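Long-range contacts in glycerol dehydratase (Clostridium butyricum, PDB 1R9D), which dehydrates glycerol without vitamin B12, probably through a glycyl radical mechanism shared with pyruvate formate-lyase relatives: residues A[63-68]-A[76-81]; A[217-222]-A[250-255]; A[224-229]-A[243-248]; A[255-260]-A[293-298]. All coordinates share one frame; numbering follows the deposited sequence.

Interaction 1 (A[63-68]-A[76-81]); sequences PITIRD and LTKEPR
Arg67 reaches across to 76-81 and holds two successive backbone carbonyls with the edge of its guanidinium group. NH1 gives a hydrogen bond to Lys78 O (2.9 Å) and NH2 gives one of the same length, 2.9 Å, to Thr77 O. Both are moderately bent; Lys78 O lies close to the guanidinium plane, whereas NH1 stands above the plane of that carbonyl. The arginine chain is extended from CG to NE (chi2 -172°, chi3 -165°), which brings the guanidinium group alongside Thr77 O and Lys78 O. Over one face lies Pro80, whose CG is 3.6 Å from Arg67 CZ and sits toward the rim of the group. Carbonyl bonds at the edge and a proline on the face leave the guanidinium little freedom to rotate, and a salt bridge from NH2 to Asp320 adds a further grip. Within 76-81, Thr77 OG1 donates to Glu79 O at 2.7 Å, a local tie just ahead of Pro80.

The other end of the contact is looser. Pro63 CB comes only to 4.2 Å from Lys78 CG, and Thr65 OG1 stays 4.0 Å from Lys78 CA. A water lies between Pro63 O and Leu76 O, too far from both for more than a long, uncertain bridge. The exposed Lys78 runs on to a salt bridge with Glu30. Neither segment is helix or strand, and no backbone-to-backbone hydrogen bond joins them. The arrangement is that of a long irregular connection, here between helices 47-61 and 92-97, folded back on itself and closed by an arginine that bonds to main-chain carbonyls.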
# COMPACT_ATOMS: atom_id res chain seq x y z
N PRO A 63 -13.56 -24.70 15.24
CA PRO A 63 -14.41 -25.84 15.60
C PRO A 63 -15.41 -26.17 14.50
O PRO A 63 -15.96 -25.27 13.85
CB PRO A 63 -15.08 -25.38 16.88
CG PRO A 63 -14.04 -24.53 17.51
CD PRO A 63 -13.52 -23.72 16.33
N ILE A 64 -15.65 -27.46 14.29
CA ILE A 64 -16.58 -27.96 13.29
C ILE A 64 -17.78 -28.54 14.02
O ILE A 64 -17.65 -29.06 15.13
CB ILE A 64 -15.90 -29.07 12.44
CG1 ILE A 64 -14.72 -28.47 11.67
CG2 ILE A 64 -16.88 -29.69 11.48
CD1 ILE A 64 -15.11 -27.30 10.79
N THR A 65 -18.97 -28.44 13.42
CA THR A 65 -20.17 -28.96 14.06
C THR A 65 -21.21 -29.47 13.07
O THR A 65 -21.50 -28.82 12.06
CB THR A 65 -20.87 -27.90 14.94
OG1 THR A 65 -19.98 -27.43 15.95
CG2 THR A 65 -22.11 -28.49 15.60
N ILE A 66 -21.76 -30.63 13.37
CA ILE A 66 -22.82 -31.21 12.56
C ILE A 66 -23.98 -31.36 13.54
O ILE A 66 -23.89 -32.14 14.49
CB ILE A 66 -22.43 -32.59 11.97
CG1 ILE A 66 -21.31 -32.40 10.94
CG2 ILE A 66 -23.65 -33.24 11.31
CD1 ILE A 66 -20.97 -33.64 10.14
N ARG A 67 -25.04 -30.60 13.32
CA ARG A 67 -26.19 -30.63 14.21
C ARG A 67 -27.07 -31.84 13.92
O ARG A 67 -27.08 -32.36 12.81
CB ARG A 67 -26.99 -29.33 14.08
CG ARG A 67 -26.13 -28.07 14.23
CD ARG A 67 -26.99 -26.81 14.29
NE ARG A 67 -26.21 -25.59 14.07
CZ ARG A 67 -25.23 -25.15 14.85
NH1 ARG A 67 -24.88 -25.83 15.94
NH2 ARG A 67 -24.59 -24.03 14.55
N ASP A 68 -27.81 -32.28 14.93
CA ASP A 68 -28.68 -33.45 14.78
C ASP A 68 -29.68 -33.34 13.63
O ASP A 68 -30.32 -32.31 13.43
CB ASP A 68 -29.43 -33.71 16.08
CG ASP A 68 -28.51 -33.76 17.29
OD1 ASP A 68 -27.49 -34.48 17.24
OD2 ASP A 68 -28.82 -33.09 18.30
N LEU A 76 -20.92 -22.29 11.33
CA LEU A 76 -19.91 -21.29 11.65
C LEU A 76 -19.67 -21.11 13.14
O LEU A 76 -18.64 -20.58 13.55
CB LEU A 76 -20.28 -19.94 11.03
CG LEU A 76 -20.56 -19.92 9.52
CD1 LEU A 76 -20.66 -18.48 9.06
CD2 LEU A 76 -19.46 -20.64 8.77
N THR A 77 -20.64 -21.52 13.95
CA THR A 77 -20.54 -21.40 15.40
C THR A 77 -21.07 -22.67 16.06
O THR A 77 -21.91 -23.36 15.48
CB THR A 77 -21.34 -20.18 15.93
OG1 THR A 77 -22.70 -20.25 15.46
CG2 THR A 77 -20.71 -18.88 15.47
N LYS A 78 -20.57 -22.97 17.25
CA LYS A 78 -21.01 -24.15 17.99
C LYS A 78 -22.48 -24.02 18.37
O LYS A 78 -23.26 -24.96 18.18
CB LYS A 78 -20.14 -24.33 19.23
CG LYS A 78 -18.66 -24.56 18.90
CD LYS A 78 -17.78 -24.57 20.15
CE LYS A 78 -17.76 -23.21 20.83
NZ LYS A 78 -16.83 -23.18 22.00
N GLU A 79 -22.86 -22.86 18.90
CA GLU A 79 -24.25 -22.59 19.28
C GLU A 79 -24.93 -22.07 18.01
O GLU A 79 -24.36 -21.28 17.27
CB GLU A 79 -24.29 -21.51 20.36
CG GLU A 79 -25.69 -21.04 20.80
CD GLU A 79 -26.45 -22.07 21.63
OE1 GLU A 79 -25.80 -22.97 22.20
OE2 GLU A 79 -27.70 -21.97 21.72
N PRO A 80 -26.17 -22.52 17.73
CA PRO A 80 -26.82 -22.02 16.52
C PRO A 80 -27.13 -20.53 16.59
O PRO A 80 -27.14 -19.94 17.67
CB PRO A 80 -28.11 -22.85 16.44
CG PRO A 80 -27.77 -24.10 17.22
CD PRO A 80 -26.99 -23.55 18.39
N ARG A 81 -27.34 -19.91 15.43
CA ARG A 81 -27.69 -18.50 15.38
C ARG A 81 -26.77 -17.60 16.20
O ARG A 81 -27.22 -16.65 16.84
CB ARG A 81 -29.13 -18.34 15.88
CG ARG A 81 -29.88 -17.16 15.30
CD ARG A 81 -31.27 -17.07 15.92
NE ARG A 81 -32.08 -16.03 15.30
CZ ARG A 81 -33.24 -15.61 15.77
NH1 ARG A 81 -33.74 -16.16 16.88
NH2 ARG A 81 -33.92 -14.66 15.15
O HOH W 1 -17.45 -22.99 15.46

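Interaction 2 (A[217-222]-A[250-255]); sequences TYVNRY and SKVSGE
With CG1 of Val219 anti to the backbone N (chi1 179°), that methyl is directed at Ser253, while Asn220 CG, opposite the carbonyl carbon and beside the backbone N (chi1 -82°), brings the amide to the same serine from the next position of the helix. Val219 CG1 rests 3.6 Å from Ser253 CA, and its CB is scarcely farther, 3.7 Å from the same Ser253 CA, so the valine lies against the serine backbone as much as its side chain. Its more distant neighbour is Val252, whose CG2 is 4.4 Å from Val219 CG1, a looser apolar touch.

The contact belongs to an antiparallel helical hairpin, in which helix 197-230 is followed by helix 236-252. In segment 250-255 the second helix gives way to loop, and the small Ser253 probably lets the backbones draw close, with Val219 CA and Ser253 CA 5.1 Å apart. Helix 260-277 also covers this contact: Phe269 touches Val219, and Leu266 touches Val252. The other face of 217-222 is turned to the 63-68 loop, where Tyr218, Arg221 and Tyr222 pack on Ile64.

The amide of Asn220 meets the serine methylene nitrogen first: ND2 is 3.3 Å from Ser253 CB, and Asn220 CG follows at 3.8 Å from that same Ser253 CB. Although Ser253 OG is also near ND2, the angle is too poor for a hydrogen bond, so the pair meets by packing alone. The serine hydroxyl is committed to its own segment, where Ser253 OG donates to Ser250 O at 2.6 Å from well above that carbonyl plane. This short bond ties Ser253 back to Ser250, three residues earlier.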
# COMPACT_ATOMS: atom_id res chain seq x y z
N THR A 217 -9.72 -28.10 2.28
CA THR A 217 -9.38 -28.71 3.56
C THR A 217 -10.58 -28.64 4.51
O THR A 217 -10.89 -29.60 5.21
CB THR A 217 -8.19 -27.99 4.22
OG1 THR A 217 -7.04 -28.09 3.38
CG2 THR A 217 -7.88 -28.60 5.58
N TYR A 218 -11.24 -27.48 4.52
CA TYR A 218 -12.40 -27.26 5.38
C TYR A 218 -13.50 -28.28 5.11
O TYR A 218 -14.04 -28.88 6.04
CB TYR A 218 -12.95 -25.84 5.16
CG TYR A 218 -14.03 -25.45 6.14
CD1 TYR A 218 -13.74 -25.32 7.51
CD2 TYR A 218 -15.33 -25.20 5.71
CE1 TYR A 218 -14.73 -24.96 8.42
CE2 TYR A 218 -16.33 -24.85 6.62
CZ TYR A 218 -16.02 -24.73 7.97
OH TYR A 218 -17.01 -24.40 8.87
N VAL A 219 -13.83 -28.46 3.83
CA VAL A 219 -14.88 -29.40 3.45
C VAL A 219 -14.51 -30.83 3.84
O VAL A 219 -15.36 -31.61 4.28
CB VAL A 219 -15.14 -29.34 1.93
CG1 VAL A 219 -16.22 -30.34 1.55
CG2 VAL A 219 -15.57 -27.93 1.54
N ASN A 220 -13.23 -31.17 3.70
CA ASN A 220 -12.77 -32.51 4.06
C ASN A 220 -12.88 -32.79 5.55
O ASN A 220 -13.03 -33.94 5.96
CB ASN A 220 -11.32 -32.70 3.58
CG ASN A 220 -11.24 -33.08 2.12
OD1 ASN A 220 -10.28 -32.74 1.43
ND2 ASN A 220 -12.26 -33.80 1.64
N ARG A 221 -12.82 -31.74 6.36
CA ARG A 221 -12.95 -31.91 7.80
C ARG A 221 -14.38 -32.36 8.14
O ARG A 221 -14.58 -33.11 9.09
CB ARG A 221 -12.63 -30.60 8.54
CG ARG A 221 -11.16 -30.20 8.47
CD ARG A 221 -10.91 -28.93 9.28
NE ARG A 221 -11.20 -29.12 10.69
CZ ARG A 221 -11.47 -28.13 11.54
NH1 ARG A 221 -11.48 -26.87 11.12
NH2 ARG A 221 -11.73 -28.40 12.81
N TYR A 222 -15.35 -31.89 7.36
CA TYR A 222 -16.74 -32.28 7.59
C TYR A 222 -16.97 -33.70 7.10
O TYR A 222 -17.77 -34.45 7.68
CB TYR A 222 -17.72 -31.34 6.89
CG TYR A 222 -18.01 -30.08 7.67
CD1 TYR A 222 -17.21 -28.94 7.52
CD2 TYR A 222 -19.04 -30.04 8.61
CE1 TYR A 222 -17.43 -27.80 8.28
CE2 TYR A 222 -19.27 -28.90 9.39
CZ TYR A 222 -18.46 -27.79 9.21
OH TYR A 222 -18.66 -26.66 9.97
N SER A 250 -16.76 -35.33 0.53
CA SER A 250 -15.48 -35.77 -0.02
C SER A 250 -15.34 -35.41 -1.49
O SER A 250 -14.26 -35.06 -1.94
CB SER A 250 -15.31 -37.28 0.16
OG SER A 250 -15.05 -37.60 1.52
N LYS A 251 -16.44 -35.51 -2.24
CA LYS A 251 -16.39 -35.18 -3.66
C LYS A 251 -16.34 -33.68 -3.92
O LYS A 251 -15.44 -33.20 -4.62
CB LYS A 251 -17.60 -35.76 -4.39
CG LYS A 251 -17.61 -35.36 -5.85
CD LYS A 251 -18.88 -35.75 -6.57
CE LYS A 251 -18.84 -35.22 -8.00
NZ LYS A 251 -20.04 -35.61 -8.78
N VAL A 252 -17.30 -32.93 -3.38
CA VAL A 252 -17.33 -31.49 -3.61
C VAL A 252 -16.27 -30.72 -2.83
O VAL A 252 -16.26 -29.48 -2.85
CB VAL A 252 -18.72 -30.89 -3.28
CG1 VAL A 252 -19.79 -31.61 -4.08
CG2 VAL A 252 -19.01 -30.98 -1.78
N SER A 253 -15.37 -31.43 -2.16
CA SER A 253 -14.32 -30.76 -1.42
C SER A 253 -13.49 -29.95 -2.42
O SER A 253 -13.05 -28.84 -2.11
CB SER A 253 -13.43 -31.78 -0.69
OG SER A 253 -12.98 -32.79 -1.56
N GLY A 254 -13.31 -30.50 -3.61
CA GLY A 254 -12.55 -29.81 -4.64
C GLY A 254 -13.18 -29.86 -6.01
O GLY A 254 -12.95 -28.98 -6.84
N GLU A 255 -13.98 -30.88 -6.27
CA GLU A 255 -14.63 -31.03 -7.56
C GLU A 255 -15.95 -30.27 -7.62
O GLU A 255 -16.49 -29.85 -6.59
CB GLU A 255 -14.89 -32.52 -7.85
CG GLU A 255 -13.62 -33.33 -8.08
CD GLU A 255 -13.87 -34.82 -8.08
OE1 GLU A 255 -14.20 -35.37 -7.00
OE2 GLU A 255 -13.75 -35.45 -9.15

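Interaction 3 (A[224-229]-A[243-248]); sequences KKAKEI and NEIAKI
Ala226 sets its methyl directly against that of Ala246, with the two CB atoms 3.7 Å apart. The same Ala226 CB also meets CG2 of Ile245 at 4.1 Å, so one small side chain sits between two neighbours of the facing helix. Beside this buried pair lies Lys227, whose aliphatic stem closes over the alanine: CG is 3.6 Å from Ala246 CB. A bend at chi2 (-70°) takes the lysine across toward Asn243, whose side chain it crosses at about a right angle. There NZ donates a hydrogen bond to Asn243 OD1 at 2.8 Å, coming from above the amide plane (52° out of it). Apolar packing thus fills the middle of the contact and a polar link finishes it on the exposed flank. Ile245 extends the apolar side further, touching Tyr261 of helix 260-277 and Val73.

With alanine facing alanine, the axes of 224-229 and 243-248 approach to 7.8 Å and run nearly antiparallel, at 162°. The arrangement is that of a close antiparallel alpha-alpha hairpin, its two arms brought together where small residues face each other.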
# COMPACT_ATOMS: atom_id res chain seq x y z
N LYS A 224 -14.85 -36.10 7.23
CA LYS A 224 -14.30 -36.95 8.28
C LYS A 224 -15.21 -36.94 9.51
O LYS A 224 -15.42 -37.98 10.14
CB LYS A 224 -12.90 -36.48 8.67
CG LYS A 224 -12.29 -37.29 9.80
CD LYS A 224 -11.05 -36.62 10.37
CE LYS A 224 -10.56 -37.35 11.61
NZ LYS A 224 -9.47 -36.62 12.30
N LYS A 225 -15.72 -35.76 9.84
CA LYS A 225 -16.61 -35.61 10.99
C LYS A 225 -17.86 -36.48 10.81
O LYS A 225 -18.31 -37.14 11.74
CB LYS A 225 -17.03 -34.15 11.13
CG LYS A 225 -17.80 -33.83 12.40
CD LYS A 225 -16.87 -33.77 13.60
CE LYS A 225 -17.58 -33.24 14.82
NZ LYS A 225 -16.64 -33.02 15.96
N ALA A 226 -18.40 -36.46 9.59
CA ALA A 226 -19.60 -37.23 9.27
C ALA A 226 -19.42 -38.73 9.53
O ALA A 226 -20.22 -39.33 10.25
CB ALA A 226 -19.98 -37.00 7.81
N LYS A 227 -18.39 -39.32 8.94
CA LYS A 227 -18.10 -40.75 9.12
C LYS A 227 -17.95 -41.08 10.60
O LYS A 227 -18.44 -42.10 11.08
CB LYS A 227 -16.82 -41.14 8.39
CG LYS A 227 -16.98 -41.41 6.91
CD LYS A 227 -17.77 -42.69 6.66
CE LYS A 227 -17.85 -43.01 5.17
NZ LYS A 227 -18.63 -44.24 4.89
N GLU A 228 -17.25 -40.21 11.31
CA GLU A 228 -17.00 -40.35 12.73
C GLU A 228 -18.30 -40.44 13.52
O GLU A 228 -18.43 -41.24 14.46
CB GLU A 228 -16.16 -39.15 13.20
CG GLU A 228 -16.00 -38.98 14.70
CD GLU A 228 -15.16 -37.76 15.04
OE1 GLU A 228 -15.12 -37.38 16.23
OE2 GLU A 228 -14.55 -37.19 14.11
N ILE A 229 -19.28 -39.62 13.15
CA ILE A 229 -20.57 -39.62 13.82
C ILE A 229 -21.37 -40.85 13.38
O ILE A 229 -22.03 -41.49 14.21
CB ILE A 229 -21.38 -38.34 13.47
CG1 ILE A 229 -20.67 -37.11 14.04
CG2 ILE A 229 -22.78 -38.44 14.04
CD1 ILE A 229 -21.35 -35.79 13.69
N ASN A 243 -23.39 -41.22 6.31
CA ASN A 243 -22.41 -41.79 5.40
C ASN A 243 -22.53 -41.16 4.02
O ASN A 243 -21.54 -41.04 3.30
CB ASN A 243 -22.59 -43.31 5.28
CG ASN A 243 -21.87 -44.07 6.38
OD1 ASN A 243 -20.71 -43.79 6.68
ND2 ASN A 243 -22.56 -45.03 6.98
N GLU A 244 -23.74 -40.76 3.66
CA GLU A 244 -23.96 -40.13 2.37
C GLU A 244 -23.38 -38.71 2.40
O GLU A 244 -22.86 -38.22 1.40
CB GLU A 244 -25.45 -40.09 2.03
CG GLU A 244 -25.74 -39.43 0.68
CD GLU A 244 -25.14 -40.18 -0.49
OE1 GLU A 244 -24.22 -41.00 -0.28
OE2 GLU A 244 -25.59 -39.95 -1.64
N ILE A 245 -23.48 -38.07 3.56
CA ILE A 245 -22.95 -36.72 3.74
C ILE A 245 -21.43 -36.79 3.60
O ILE A 245 -20.81 -35.97 2.93
CB ILE A 245 -23.31 -36.16 5.14
CG1 ILE A 245 -24.82 -35.90 5.21
CG2 ILE A 245 -22.54 -34.88 5.41
CD1 ILE A 245 -25.30 -35.47 6.58
N ALA A 246 -20.82 -37.78 4.25
CA ALA A 246 -19.38 -37.94 4.18
C ALA A 246 -18.95 -38.13 2.73
O ALA A 246 -17.91 -37.61 2.31
CB ALA A 246 -18.94 -39.14 5.01
N LYS A 247 -19.75 -38.87 1.97
CA LYS A 247 -19.46 -39.13 0.57
C LYS A 247 -19.54 -37.87 -0.28
O LYS A 247 -18.66 -37.59 -1.10
CB LYS A 247 -20.42 -40.17 0.00
CG LYS A 247 -20.22 -40.45 -1.48
CD LYS A 247 -21.20 -41.48 -2.01
CE LYS A 247 -20.94 -41.75 -3.49
NZ LYS A 247 -21.82 -42.84 -4.02
N ILE A 248 -20.61 -37.11 -0.09
CA ILE A 248 -20.81 -35.88 -0.85
C ILE A 248 -19.75 -34.83 -0.53
O ILE A 248 -19.21 -34.20 -1.44
CB ILE A 248 -22.22 -35.30 -0.59
CG1 ILE A 248 -23.27 -36.25 -1.18
CG2 ILE A 248 -22.35 -33.92 -1.23
CD1 ILE A 248 -24.68 -35.82 -0.93

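Interaction 4 (A[255-260]-A[293-298]); sequences EGAKSF and YPYYEN
Phe260 wedges its ring edge against the backbone of segment 293-298 of helix 288-298, between Tyr295 and Tyr296. Its CD1 projects into the shallow dip there, 3.5 Å from Tyr296 N and 3.6 Å from Tyr296 CB, while the carbonyl carbon of Tyr295 lies at the ring edge. With chi1 near -168° Phe260 turns its ring away from its own backbone N and toward Tyr296. Behind it, Ala307, Leu310 and Ile311 of helix 304-317 complete the hollow.

The complementary bump is the ring of Tyr295, which leans out of the helix onto the loop. CE2 comes 3.5 Å from Ala257 O and CD2 3.7 Å from Lys258 O, both carbonyl oxygens lying at the ring edge near its plane. The Ala257 methyl adds an apolar touch at the same ring atom, CB 4.1 Å from Tyr295 CE2, and Ala263 of helix 260-277 also touches the tyrosine. The two aromatic side chains therefore interlock in opposite senses: Phe260 enters the helix surface and Tyr295 enters the bend of the loop. The Tyr296 ring itself turns away to helix 357-369, and its hydroxyl bonds to Asp304.

No direct hydrogen bond crosses between the segments. Instead a water donates both its protons, to Lys258 O at 2.6 Å and to Tyr295 O at 2.7 Å. Two carbonyls, both acceptors, cannot bond to each other, so a water supplying both protons links them. The Tyr295 edge, whose C-H groups are slightly positive, faces the carbonyl oxygens of Ala257 and Lys258, which implies a mildly favourable electrostatic fit beside the apolar packing.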
# COMPACT_ATOMS: atom_id res chain seq x y z
N GLU A 255 -13.98 -30.88 -6.27
CA GLU A 255 -14.63 -31.03 -7.56
C GLU A 255 -15.95 -30.27 -7.62
O GLU A 255 -16.49 -29.85 -6.59
CB GLU A 255 -14.89 -32.52 -7.85
CG GLU A 255 -13.62 -33.33 -8.08
CD GLU A 255 -13.87 -34.82 -8.08
OE1 GLU A 255 -14.20 -35.37 -7.00
OE2 GLU A 255 -13.75 -35.45 -9.15
N GLY A 256 -16.47 -30.10 -8.83
CA GLY A 256 -17.73 -29.41 -9.00
C GLY A 256 -18.85 -30.38 -8.68
O GLY A 256 -18.60 -31.57 -8.45
N ALA A 257 -20.09 -29.90 -8.67
CA ALA A 257 -21.23 -30.75 -8.36
C ALA A 257 -21.78 -31.46 -9.60
O ALA A 257 -21.57 -31.01 -10.73
CB ALA A 257 -22.33 -29.93 -7.70
N LYS A 258 -22.47 -32.57 -9.38
CA LYS A 258 -23.06 -33.33 -10.47
C LYS A 258 -24.56 -33.48 -10.19
O LYS A 258 -25.40 -33.08 -10.99
CB LYS A 258 -22.40 -34.71 -10.56
CG LYS A 258 -23.02 -35.66 -11.58
CD LYS A 258 -22.66 -35.30 -13.01
CE LYS A 258 -23.15 -36.37 -13.98
NZ LYS A 258 -22.77 -36.08 -15.39
N SER A 259 -24.88 -34.06 -9.04
CA SER A 259 -26.26 -34.28 -8.64
C SER A 259 -26.80 -33.06 -7.89
O SER A 259 -26.05 -32.15 -7.55
CB SER A 259 -26.36 -35.50 -7.74
OG SER A 259 -25.73 -35.23 -6.50
N PHE A 260 -28.10 -33.06 -7.62
CA PHE A 260 -28.72 -31.95 -6.90
C PHE A 260 -28.23 -31.84 -5.46
O PHE A 260 -27.96 -30.75 -4.97
CB PHE A 260 -30.25 -32.08 -6.93
CG PHE A 260 -30.97 -30.84 -6.46
CD1 PHE A 260 -30.93 -29.67 -7.22
CD2 PHE A 260 -31.69 -30.84 -5.27
CE1 PHE A 260 -31.58 -28.51 -6.79
CE2 PHE A 260 -32.35 -29.68 -4.83
CZ PHE A 260 -32.29 -28.52 -5.59
N TYR A 293 -31.35 -24.81 -10.93
CA TYR A 293 -32.27 -25.60 -11.75
C TYR A 293 -31.61 -26.66 -12.63
O TYR A 293 -32.10 -27.79 -12.71
CB TYR A 293 -33.14 -24.68 -12.62
CG TYR A 293 -34.09 -25.45 -13.52
CD1 TYR A 293 -35.15 -26.18 -12.98
CD2 TYR A 293 -33.90 -25.48 -14.89
CE1 TYR A 293 -35.99 -26.92 -13.80
CE2 TYR A 293 -34.73 -26.22 -15.72
CZ TYR A 293 -35.78 -26.94 -15.17
OH TYR A 293 -36.59 -27.69 -15.99
N PRO A 294 -30.50 -26.32 -13.30
CA PRO A 294 -29.84 -27.32 -14.15
C PRO A 294 -29.49 -28.61 -13.42
O PRO A 294 -29.61 -29.70 -13.97
CB PRO A 294 -28.61 -26.57 -14.66
CG PRO A 294 -29.13 -25.17 -14.78
CD PRO A 294 -29.89 -24.99 -13.49
N TYR A 295 -29.05 -28.50 -12.17
CA TYR A 295 -28.70 -29.68 -11.39
C TYR A 295 -29.95 -30.47 -10.99
O TYR A 295 -29.91 -31.70 -10.92
CB TYR A 295 -27.90 -29.28 -10.15
CG TYR A 295 -26.58 -28.62 -10.51
CD1 TYR A 295 -26.50 -27.25 -10.71
CD2 TYR A 295 -25.43 -29.39 -10.71
CE1 TYR A 295 -25.30 -26.65 -11.11
CE2 TYR A 295 -24.23 -28.80 -11.12
CZ TYR A 295 -24.18 -27.43 -11.31
OH TYR A 295 -23.00 -26.84 -11.74
N TYR A 296 -31.05 -29.77 -10.75
CA TYR A 296 -32.29 -30.44 -10.39
C TYR A 296 -32.84 -31.17 -11.61
O TYR A 296 -33.26 -32.33 -11.52
CB TYR A 296 -33.34 -29.43 -9.91
CG TYR A 296 -34.75 -29.97 -9.98
CD1 TYR A 296 -35.23 -30.86 -9.02
CD2 TYR A 296 -35.59 -29.62 -11.03
CE1 TYR A 296 -36.52 -31.39 -9.11
CE2 TYR A 296 -36.88 -30.15 -11.13
CZ TYR A 296 -37.34 -31.03 -10.17
OH TYR A 296 -38.61 -31.56 -10.29
N GLU A 297 -32.85 -30.49 -12.75
CA GLU A 297 -33.37 -31.06 -13.99
C GLU A 297 -32.57 -32.26 -14.49
O GLU A 297 -33.14 -33.24 -14.95
CB GLU A 297 -33.43 -30.00 -15.09
CG GLU A 297 -34.04 -30.49 -16.40
CD GLU A 297 -35.54 -30.79 -16.28
OE1 GLU A 297 -35.94 -31.47 -15.32
OE2 GLU A 297 -36.31 -30.35 -17.16
N ASN A 298 -31.25 -32.19 -14.39
CA ASN A 298 -30.41 -33.28 -14.86
C ASN A 298 -30.27 -34.44 -13.87
O ASN A 298 -29.67 -35.46 -14.19
CB ASN A 298 -29.01 -32.77 -15.24
CG ASN A 298 -29.05 -31.78 -16.39
OD1 ASN A 298 -29.87 -31.91 -17.30
ND2 ASN A 298 -28.15 -30.80 -16.36
O HOH W 2 -27.86 -33.28 -11.71

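In the fold
The four contacts lie close in space, their centres 24 to 34 Å from the centre of the chain, and all belong to its pyruvate formate lyase-like part. Interactions 2 and 3 fasten the same helical hairpin at two levels, with centres about 11 Å apart. The loop of interaction 1 lies against the first arm: Ile64 packs on Tyr218, Arg221 and Tyr222, and Ile66 packs on Ile229 beside interaction 3. Interaction 4 continues from the second arm, sharing Glu255 with interaction 2 at about 17 Å between centres. Interactions 1 and 4 are the most distant pair, with centres about 26 Å apart and no touch. None of the segments contains Gly763, the predicted radical site.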